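Local atomic coordinates of DNA repair protein RAD2 (Saccharomyces cerevisiae, PDB entry 4Q0R), a protein that cuts single-stranded DNA as an endonuclease and is essential for the incision step of nucleotide excision repair of DNA damaged by UV light, bulky adducts or cross-linking agents. Residues F75-G80 with Y167-M172; E173-C178 with S195-F200; I262-N267 with T287-E292. One frame throughout, in Å; residues are numbered along the deposited sequence.

Overall arrangement
In this catalytic core of a longer protein, the contacts follow one another along the chain. Interaction 1 joins the N-domain to the I-domain at one edge of the mixed sheet, pairing strands 72-77 and 167-169. Interaction 2 comes directly afterwards, where helix 174-183 packs on helix 196-199; their centres are about 12 Å apart, and a probable hydrogen bond from Ala174 N to Asp78 OD1 joins the two. Together they hold Asp78, Glu173, Glu175 and Asp196, predicted magnesium ligands at the active site. Interaction 3, between helices 255-265 and 290-301, is centred about 30 Å from interaction 2 and about 41 Å from interaction 1, nearer the bound DNA (about 8 Å between nearest atoms).

Interaction 1: F75-G80 with Y167-M172; sequences FVFDGG and YITAPM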
loop_
_atom_site.group_PDB
_atom_site.type_symbol
_atom_site.label_atom_id
_atom_site.label_comp_id
_atom_site.label_asym_id
_atom_site.label_seq_id
_atom_site.Cartn_x
_atom_site.Cartn_y
_atom_site.Cartn_z
ATOM N N PHE A 75 -8.035 -12.540 1.606
ATOM C CA PHE A 75 -6.662 -12.305 2.017
ATOM C C PHE A 75 -5.694 -12.646 0.879
ATOM O O PHE A 75 -5.911 -13.578 0.112
ATOM C CB PHE A 75 -6.351 -13.095 3.293
ATOM C CG PHE A 75 -6.820 -12.414 4.552
ATOM C CD1 PHE A 75 -8.167 -12.205 4.783
ATOM C CD2 PHE A 75 -5.905 -11.957 5.499
ATOM C CE1 PHE A 75 -8.592 -11.571 5.926
ATOM C CE2 PHE A 75 -6.328 -11.320 6.651
ATOM C CZ PHE A 75 -7.673 -11.126 6.861
ATOM N N VAL A 76 -4.646 -11.847 0.745
ATOM C CA VAL A 76 -3.667 -12.034 -0.320
ATOM C C VAL A 76 -2.282 -12.163 0.287
ATOM O O VAL A 76 -1.937 -11.424 1.203
ATOM C CB VAL A 76 -3.683 -10.868 -1.317
ATOM C CG1 VAL A 76 -2.863 -11.217 -2.545
ATOM C CG2 VAL A 76 -5.113 -10.537 -1.724
ATOM N N PHE A 77 -1.491 -13.116 -0.197
ATOM C CA PHE A 77 -0.146 -13.316 0.342
ATOM C C PHE A 77 0.913 -13.090 -0.726
ATOM O O PHE A 77 0.639 -13.185 -1.926
ATOM C CB PHE A 77 0.011 -14.719 0.925
ATOM C CG PHE A 77 -0.820 -14.976 2.152
ATOM C CD1 PHE A 77 -2.162 -15.293 2.042
ATOM C CD2 PHE A 77 -0.249 -14.934 3.412
ATOM C CE1 PHE A 77 -2.927 -15.539 3.164
ATOM C CE2 PHE A 77 -1.006 -15.177 4.540
ATOM C CZ PHE A 77 -2.352 -15.483 4.416
ATOM N N ASP A 78 2.121 -12.776 -0.278
ATOM C CA ASP A 78 3.250 -12.618 -1.174
ATOM C C ASP A 78 3.635 -13.986 -1.702
ATOM O O ASP A 78 3.533 -14.974 -0.984
ATOM C CB ASP A 78 4.444 -11.981 -0.451
ATOM C CG ASP A 78 4.233 -10.504 -0.114
ATOM O OD1 ASP A 78 3.479 -9.806 -0.832
ATOM O OD2 ASP A 78 4.850 -10.031 0.866
ATOM N N GLY A 79 4.067 -14.056 -2.954
ATOM C CA GLY A 79 4.689 -15.267 -3.472
ATOM C C GLY A 79 6.213 -15.169 -3.488
ATOM O O GLY A 79 6.905 -16.049 -3.998
ATOM N N GLY A 80 6.735 -14.090 -2.914
ATOM C CA GLY A 80 8.158 -13.832 -2.899
ATOM C C GLY A 80 8.425 -12.345 -3.015
ATOM O O GLY A 80 7.583 -11.603 -3.513
ATOM N N TYR A 167 -8.550 -17.167 0.735
ATOM C CA TYR A 167 -7.254 -16.550 0.575
ATOM C C TYR A 167 -6.530 -17.107 -0.644
ATOM O O TYR A 167 -6.660 -18.281 -0.969
ATOM C CB TYR A 167 -6.423 -16.760 1.829
ATOM C CG TYR A 167 -6.099 -18.208 2.104
ATOM C CD1 TYR A 167 -4.977 -18.803 1.550
ATOM C CD2 TYR A 167 -6.917 -18.982 2.923
ATOM C CE1 TYR A 167 -4.680 -20.121 1.800
ATOM C CE2 TYR A 167 -6.620 -20.301 3.186
ATOM C CZ TYR A 167 -5.502 -20.867 2.618
ATOM O OH TYR A 167 -5.191 -22.181 2.864
ATOM N N ILE A 168 -5.766 -16.258 -1.319
ATOM C CA ILE A 168 -4.957 -16.694 -2.444
ATOM C C ILE A 168 -3.521 -16.281 -2.219
ATOM O O ILE A 168 -3.251 -15.351 -1.465
ATOM C CB ILE A 168 -5.450 -16.108 -3.759
ATOM C CG1 ILE A 168 -5.172 -14.608 -3.814
ATOM C CG2 ILE A 168 -6.927 -16.392 -3.945
ATOM C CD1 ILE A 168 -5.669 -13.941 -5.083
ATOM N N THR A 169 -2.592 -16.996 -2.839
ATOM C CA THR A 169 -1.196 -16.577 -2.832
ATOM C C THR A 169 -0.852 -16.071 -4.219
ATOM O O THR A 169 -1.047 -16.768 -5.213
ATOM C CB THR A 169 -0.241 -17.708 -2.420
ATOM O OG1 THR A 169 -0.053 -17.680 -0.997
ATOM C CG2 THR A 169 1.102 -17.521 -3.075
ATOM N N ALA A 170 -0.371 -14.837 -4.278
ATOM C CA ALA A 170 -0.071 -14.181 -5.541
ATOM C C ALA A 170 1.242 -14.688 -6.097
ATOM O O ALA A 170 2.013 -15.303 -5.367
ATOM C CB ALA A 170 -0.013 -12.700 -5.340
ATOM N N PRO A 171 1.506 -14.443 -7.390
ATOM C CA PRO A 171 2.851 -14.709 -7.904
ATOM C C PRO A 171 3.917 -13.997 -7.079
ATOM O O PRO A 171 4.743 -14.634 -6.418
ATOM C CB PRO A 171 2.792 -14.151 -9.311
ATOM C CG PRO A 171 1.375 -14.303 -9.705
ATOM C CD PRO A 171 0.573 -14.070 -8.468
HETATM N N MSE A 172 3.876 -12.670 -7.082
HETATM C CA MSE A 172 4.911 -11.892 -6.406
HETATM C C MSE A 172 4.377 -11.045 -5.250
HETATM O O MSE A 172 4.485 -11.435 -4.101
HETATM C CB MSE A 172 5.636 -11.014 -7.433
HETATM C CG MSE A 172 6.701 -11.764 -8.211
HETATM SE SE MSE A 172 8.241 -12.097 -7.055
HETATM C CE MSE A 172 7.881 -13.969 -6.578
#
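The mixed sheet of the PIN-like nuclease core gains an edge strand here, where strand 75-77 of the N-domain pairs in parallel with strand 167-169 of the I-domain, Phe75 beside Tyr167, Val76 beside Ile168 and Phe77 beside Thr169. Ile168 straddles the neighbouring strand: its N donates a hydrogen bond to Phe75 O at 3.0 Å, and its O accepts one from Phe77 N at 3.1 Å in the carbonyl plane. A hydrogen bond from Ala170 N to Phe77 O (3.0 Å) continues the pairing, and another from Gly79 N to Met172 O (2.9 Å) carries it past the strand ends. On one face the Phe77 ring, its CG anti to the carbonyl carbon (chi1 -67°), turns an edge to Tyr167 CB, 3.9 Å from Phe77 CE1. Val76 CG1 lies 4.3 Å from Ile168 CG1 on the other face. The bent selenomethionine side chain of Met172 curls back along the glycines, with CE 3.5 Å from Gly79 O. Asp78, a magnesium ligand by similarity, points away from this pairing, and its OD1 accepts the N-H of Ala174. Helices 32-36 and 152-162 cover the Phe77 face, while helix 174-183 packs against Val76 and Ala170.

Interaction 2: E173-C178 with S195-F200; sequences EAEAQC and SDVFLF
With CG anti to its carbonyl carbon (chi1 -66°), Phe200 swings its ring against Ala176, while Glu175, its CG also anti to the carbonyl carbon (chi1 -67°) and its chain bent at chi2 (-55°), turns its carboxylate toward Val197. The contact packs the start of helix 174-183 against the short turn at 196-199 beside the acidic active site of the XPG/RAD2 nuclease fold, where Glu173, Glu175 and Asp196 are magnesium ligands by similarity. Phe200 buries more surface than any other residue here. A CH-pi contact sets Ala176 CB over one face of its ring, 3.9 Å from the centroid and offset toward the rim. Glu175 CB lies 4.0 Å from Phe200 CD2, and Phe200 CZ, at the ring's far end, is 4.1 Å from Glu173 OE2. An alanine in place of Phe200 would probably open a gap over Ala176 CB and take away the support beside Glu175 CB. No hydrogen bond spans the segments; Glu175 OE2 makes a weak one to Thr192 OG1 and lies near the Asp31 carboxylate. Tyr319 also meets the Phe200 ring. The Glu175 chain crosses Val197 at about a right angle, OE1 lying 3.7 Å from both CB and CG2 of Val197.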
loop_
_atom_site.group_PDB
_atom_site.type_symbol
_atom_site.label_atom_id
_atom_site.label_comp_id
_atom_site.label_asym_id
_atom_site.label_seq_id
_atom_site.Cartn_x
_atom_site.Cartn_y
_atom_site.Cartn_z
ATOM N N GLU A 173 3.806 -9.891 -5.555
ATOM C CA GLU A 173 3.381 -8.970 -4.517
ATOM C C GLU A 173 1.897 -9.004 -4.247
ATOM O O GLU A 173 1.091 -8.952 -5.171
ATOM C CB GLU A 173 3.770 -7.549 -4.889
ATOM C CG GLU A 173 5.118 -7.135 -4.377
ATOM C CD GLU A 173 5.955 -6.577 -5.482
ATOM O OE1 GLU A 173 6.962 -5.894 -5.172
ATOM O OE2 GLU A 173 5.598 -6.818 -6.664
ATOM N N ALA A 174 1.542 -9.051 -2.973
ATOM C CA ALA A 174 0.143 -9.026 -2.590
ATOM C C ALA A 174 -0.507 -7.719 -3.043
ATOM O O ALA A 174 -1.614 -7.740 -3.567
ATOM C CB ALA A 174 -0.002 -9.222 -1.086
ATOM N N GLU A 175 0.193 -6.594 -2.861
ATOM C CA GLU A 175 -0.319 -5.281 -3.263
ATOM C C GLU A 175 -0.696 -5.219 -4.734
ATOM O O GLU A 175 -1.802 -4.816 -5.097
ATOM C CB GLU A 175 0.703 -4.179 -2.980
ATOM C CG GLU A 175 0.994 -3.894 -1.512
ATOM C CD GLU A 175 -0.246 -3.571 -0.662
ATOM O OE1 GLU A 175 -1.329 -3.226 -1.202
ATOM O OE2 GLU A 175 -0.120 -3.678 0.581
ATOM N N ALA A 176 0.245 -5.608 -5.581
ATOM C CA ALA A 176 0.002 -5.626 -7.007
ATOM C C ALA A 176 -1.127 -6.602 -7.384
ATOM O O ALA A 176 -1.978 -6.296 -8.223
ATOM C CB ALA A 176 1.269 -5.971 -7.724
ATOM N N GLN A 177 -1.138 -7.773 -6.757
ATOM C CA GLN A 177 -2.202 -8.745 -6.989
ATOM C C GLN A 177 -3.544 -8.189 -6.558
ATOM O O GLN A 177 -4.521 -8.327 -7.292
ATOM C CB GLN A 177 -1.933 -10.052 -6.249
ATOM C CG GLN A 177 -2.994 -11.125 -6.466
ATOM C CD GLN A 177 -3.050 -11.616 -7.914
ATOM O OE1 GLN A 177 -2.029 -11.955 -8.504
ATOM N NE2 GLN A 177 -4.244 -11.646 -8.485
ATOM N N CYS A 178 -3.573 -7.577 -5.366
ATOM C CA CYS A 178 -4.751 -6.909 -4.809
ATOM C C CYS A 178 -5.360 -5.921 -5.779
ATOM O O CYS A 178 -6.570 -5.884 -5.952
ATOM C CB CYS A 178 -4.394 -6.173 -3.511
ATOM S SG CYS A 178 -4.561 -7.122 -1.978
ATOM N N SER A 195 0.738 2.738 0.512
ATOM C CA SER A 195 0.313 3.651 -0.543
ATOM C C SER A 195 0.887 3.251 -1.897
ATOM O O SER A 195 0.498 3.802 -2.919
ATOM C CB SER A 195 0.680 5.101 -0.195
ATOM O OG SER A 195 2.027 5.235 0.182
ATOM N N ASP A 196 1.776 2.261 -1.887
ATOM C CA ASP A 196 2.320 1.665 -3.105
ATOM C C ASP A 196 1.217 1.010 -3.920
ATOM O O ASP A 196 1.388 0.728 -5.088
ATOM C CB ASP A 196 3.418 0.643 -2.765
ATOM C CG ASP A 196 4.762 1.303 -2.491
ATOM O OD1 ASP A 196 4.792 2.550 -2.496
ATOM O OD2 ASP A 196 5.776 0.599 -2.259
ATOM N N VAL A 197 0.076 0.782 -3.291
ATOM C CA VAL A 197 -1.069 0.191 -3.955
ATOM C C VAL A 197 -1.604 1.120 -5.044
ATOM O O VAL A 197 -2.168 0.661 -6.028
ATOM C CB VAL A 197 -2.179 -0.128 -2.936
ATOM C CG1 VAL A 197 -2.786 1.160 -2.394
ATOM C CG2 VAL A 197 -3.239 -1.035 -3.543
ATOM N N PHE A 198 -1.443 2.428 -4.865
ATOM C CA PHE A 198 -1.758 3.371 -5.927
ATOM C C PHE A 198 -0.812 3.166 -7.109
ATOM O O PHE A 198 -1.225 3.190 -8.258
ATOM C CB PHE A 198 -1.660 4.820 -5.424
ATOM C CG PHE A 198 -2.660 5.163 -4.359
ATOM C CD1 PHE A 198 -3.993 5.323 -4.670
ATOM C CD2 PHE A 198 -2.265 5.322 -3.045
ATOM C CE1 PHE A 198 -4.897 5.625 -3.699
ATOM C CE2 PHE A 198 -3.176 5.627 -2.074
ATOM C CZ PHE A 198 -4.486 5.782 -2.403
ATOM N N LEU A 199 0.463 2.962 -6.809
ATOM C CA LEU A 199 1.476 2.803 -7.840
ATOM C C LEU A 199 1.227 1.591 -8.754
ATOM O O LEU A 199 1.451 1.659 -9.968
ATOM C CB LEU A 199 2.850 2.703 -7.184
ATOM C CG LEU A 199 3.204 3.901 -6.306
ATOM C CD1 LEU A 199 4.524 3.715 -5.600
ATOM C CD2 LEU A 199 3.276 5.090 -7.182
ATOM N N PHE A 200 0.752 0.500 -8.154
ATOM C CA PHE A 200 0.367 -0.711 -8.865
ATOM C C PHE A 200 -1.013 -0.591 -9.457
ATOM O O PHE A 200 -1.529 -1.550 -10.018
ATOM C CB PHE A 200 0.396 -1.915 -7.948
ATOM C CG PHE A 200 1.757 -2.269 -7.461
ATOM C CD1 PHE A 200 2.699 -2.772 -8.323
ATOM C CD2 PHE A 200 2.086 -2.125 -6.132
ATOM C CE1 PHE A 200 3.938 -3.106 -7.871
ATOM C CE2 PHE A 200 3.325 -2.460 -5.683
ATOM C CZ PHE A 200 4.251 -2.955 -6.547
#

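Interaction 3: I262-N267 with T287-E292; sequences IAEFGN and TENKFE
The last turn of helix 255-265 comes up to the first turn of helix 290-301, Glu264 and Glu292 being the pair with the closest CA atoms, 9.2 Å apart, a separation bridged by side chains alone. Helix 255-265 probably belongs to the helix-three-turn-helix region that XPG-family nucleases use to hold duplex DNA, and the contact lies about 8 Å from the bound nucleic acid at its nearest atom. Glu264 has the largest share of the contact. Its CG stands anti to the backbone N (chi1 -176°), and a bend at chi2 (92°) turns the carboxylate across that of Glu292, the two planes 68° apart. Glu264 OE2 is 2.7 Å from Glu292 OE1. Lower on the same side chain, Glu264 CB lies 4.0 Å from Phe291 CE2, the two side chains sliding past each other in opposite directions. Phe265 comes in obliquely, its CZ 3.7 Å from Glu292 OE1 and the ring plane nearly perpendicular to the carboxylate. Trp274 of helix 268-277 touches both Phe265 and Glu292, so a third helix shares the junction. After Phe265 the chain leaves the helix at Gly266, whose phi is positive, and Asn267 caps helix 268-277 through a weak bond from Lys269 N to its OD1. Within its own segment, Glu264 CG sits 3.8 Å above the centre of the Phe265 ring.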
loop_
_atom_site.group_PDB
_atom_site.type_symbol
_atom_site.label_atom_id
_atom_site.label_comp_id
_atom_site.label_asym_id
_atom_site.label_seq_id
_atom_site.Cartn_x
_atom_site.Cartn_y
_atom_site.Cartn_z
ATOM N N ILE A 262 7.006 18.390 -8.928
ATOM C CA ILE A 262 6.091 17.955 -9.977
ATOM C C ILE A 262 5.253 19.124 -10.501
ATOM O O ILE A 262 5.014 19.227 -11.688
ATOM C CB ILE A 262 5.164 16.828 -9.483
ATOM C CG1 ILE A 262 5.986 15.575 -9.179
ATOM C CG2 ILE A 262 4.068 16.525 -10.505
ATOM C CD1 ILE A 262 6.766 15.024 -10.389
ATOM N N ALA A 263 4.820 20.021 -9.619
ATOM C CA ALA A 263 3.981 21.143 -10.050
ATOM C C ALA A 263 4.744 22.112 -10.953
ATOM O O ALA A 263 4.183 22.703 -11.867
ATOM C CB ALA A 263 3.424 21.876 -8.851
ATOM N N GLU A 264 6.029 22.275 -10.687
ATOM C CA GLU A 264 6.841 23.202 -11.459
ATOM C C GLU A 264 7.286 22.613 -12.785
ATOM O O GLU A 264 7.159 23.270 -13.799
ATOM C CB GLU A 264 8.063 23.636 -10.659
ATOM C CG GLU A 264 8.906 24.681 -11.349
ATOM C CD GLU A 264 8.512 26.107 -10.976
ATOM O OE1 GLU A 264 7.511 26.282 -10.231
ATOM O OE2 GLU A 264 9.214 27.054 -11.420
ATOM N N PHE A 265 7.791 21.380 -12.773
ATOM C CA PHE A 265 8.404 20.772 -13.952
ATOM C C PHE A 265 7.549 19.700 -14.632
ATOM O O PHE A 265 7.966 19.112 -15.622
ATOM C CB PHE A 265 9.765 20.155 -13.585
ATOM C CG PHE A 265 10.698 21.106 -12.871
ATOM C CD1 PHE A 265 11.424 22.041 -13.573
ATOM C CD2 PHE A 265 10.839 21.055 -11.497
ATOM C CE1 PHE A 265 12.251 22.909 -12.920
ATOM C CE2 PHE A 265 11.675 21.916 -10.841
ATOM C CZ PHE A 265 12.377 22.845 -11.547
ATOM N N GLY A 266 6.363 19.427 -14.115
ATOM C CA GLY A 266 5.495 18.442 -14.725
ATOM C C GLY A 266 5.983 17.014 -14.588
ATOM O O GLY A 266 5.214 16.122 -14.254
ATOM N N ASN A 267 7.258 16.780 -14.869
ATOM C CA ASN A 267 7.799 15.432 -14.771
ATOM C C ASN A 267 9.300 15.419 -14.462
ATOM O O ASN A 267 9.961 16.455 -14.483
ATOM C CB ASN A 267 7.508 14.648 -16.055
ATOM C CG ASN A 267 8.243 15.201 -17.265
ATOM O OD1 ASN A 267 9.372 14.824 -17.536
ATOM N ND2 ASN A 267 7.592 16.093 -18.002
ATOM N N THR A 287 19.286 34.103 -11.746
ATOM C CA THR A 287 18.059 34.640 -12.337
ATOM C C THR A 287 16.883 33.684 -12.162
ATOM O O THR A 287 15.853 33.816 -12.822
ATOM C CB THR A 287 18.251 34.936 -13.833
ATOM N N GLU A 288 17.061 32.709 -11.279
ATOM C CA GLU A 288 16.035 31.724 -10.938
ATOM C C GLU A 288 15.045 32.243 -9.918
ATOM O O GLU A 288 15.399 33.083 -9.095
ATOM C CB GLU A 288 16.673 30.467 -10.361
ATOM C CG GLU A 288 17.023 29.389 -11.345
ATOM C CD GLU A 288 17.770 28.244 -10.681
ATOM O OE1 GLU A 288 18.130 28.339 -9.478
ATOM O OE2 GLU A 288 18.007 27.242 -11.381
ATOM N N ASN A 289 13.821 31.709 -9.956
ATOM C CA ASN A 289 12.818 31.945 -8.921
ATOM C C ASN A 289 13.369 31.573 -7.568
ATOM O O ASN A 289 14.375 30.869 -7.477
ATOM C CB ASN A 289 11.544 31.129 -9.169
ATOM C CG ASN A 289 10.685 31.700 -10.274
ATOM O OD1 ASN A 289 10.971 32.776 -10.797
ATOM N ND2 ASN A 289 9.615 30.985 -10.632
ATOM N N LYS A 290 12.705 32.021 -6.509
ATOM C CA LYS A 290 13.143 31.655 -5.177
ATOM C C LYS A 290 12.968 30.163 -4.931
ATOM O O LYS A 290 13.822 29.548 -4.300
ATOM C CB LYS A 290 12.395 32.434 -4.103
ATOM C CG LYS A 290 12.678 31.902 -2.710
ATOM C CD LYS A 290 12.136 32.790 -1.609
ATOM C CE LYS A 290 12.517 32.231 -0.255
ATOM N NZ LYS A 290 13.995 32.030 -0.196
ATOM N N PHE A 291 11.875 29.572 -5.426
ATOM C CA PHE A 291 11.620 28.154 -5.145
ATOM C C PHE A 291 12.719 27.284 -5.763
ATOM O O PHE A 291 13.196 26.325 -5.141
ATOM C CB PHE A 291 10.243 27.720 -5.645
ATOM C CG PHE A 291 10.121 26.243 -5.828
ATOM C CD1 PHE A 291 10.050 25.407 -4.736
ATOM C CD2 PHE A 291 10.114 25.683 -7.110
ATOM C CE1 PHE A 291 9.959 24.037 -4.899
ATOM C CE2 PHE A 291 10.030 24.305 -7.286
ATOM C CZ PHE A 291 9.952 23.481 -6.173
ATOM N N GLU A 292 13.122 27.647 -6.980
ATOM C CA GLU A 292 14.243 27.010 -7.658
ATOM C C GLU A 292 15.548 27.202 -6.892
ATOM O O GLU A 292 16.304 26.250 -6.698
ATOM C CB GLU A 292 14.405 27.571 -9.069
ATOM C CG GLU A 292 13.834 26.726 -10.195
ATOM C CD GLU A 292 12.471 27.198 -10.653
ATOM O OE1 GLU A 292 11.871 26.496 -11.484
ATOM O OE2 GLU A 292 11.987 28.256 -10.195
#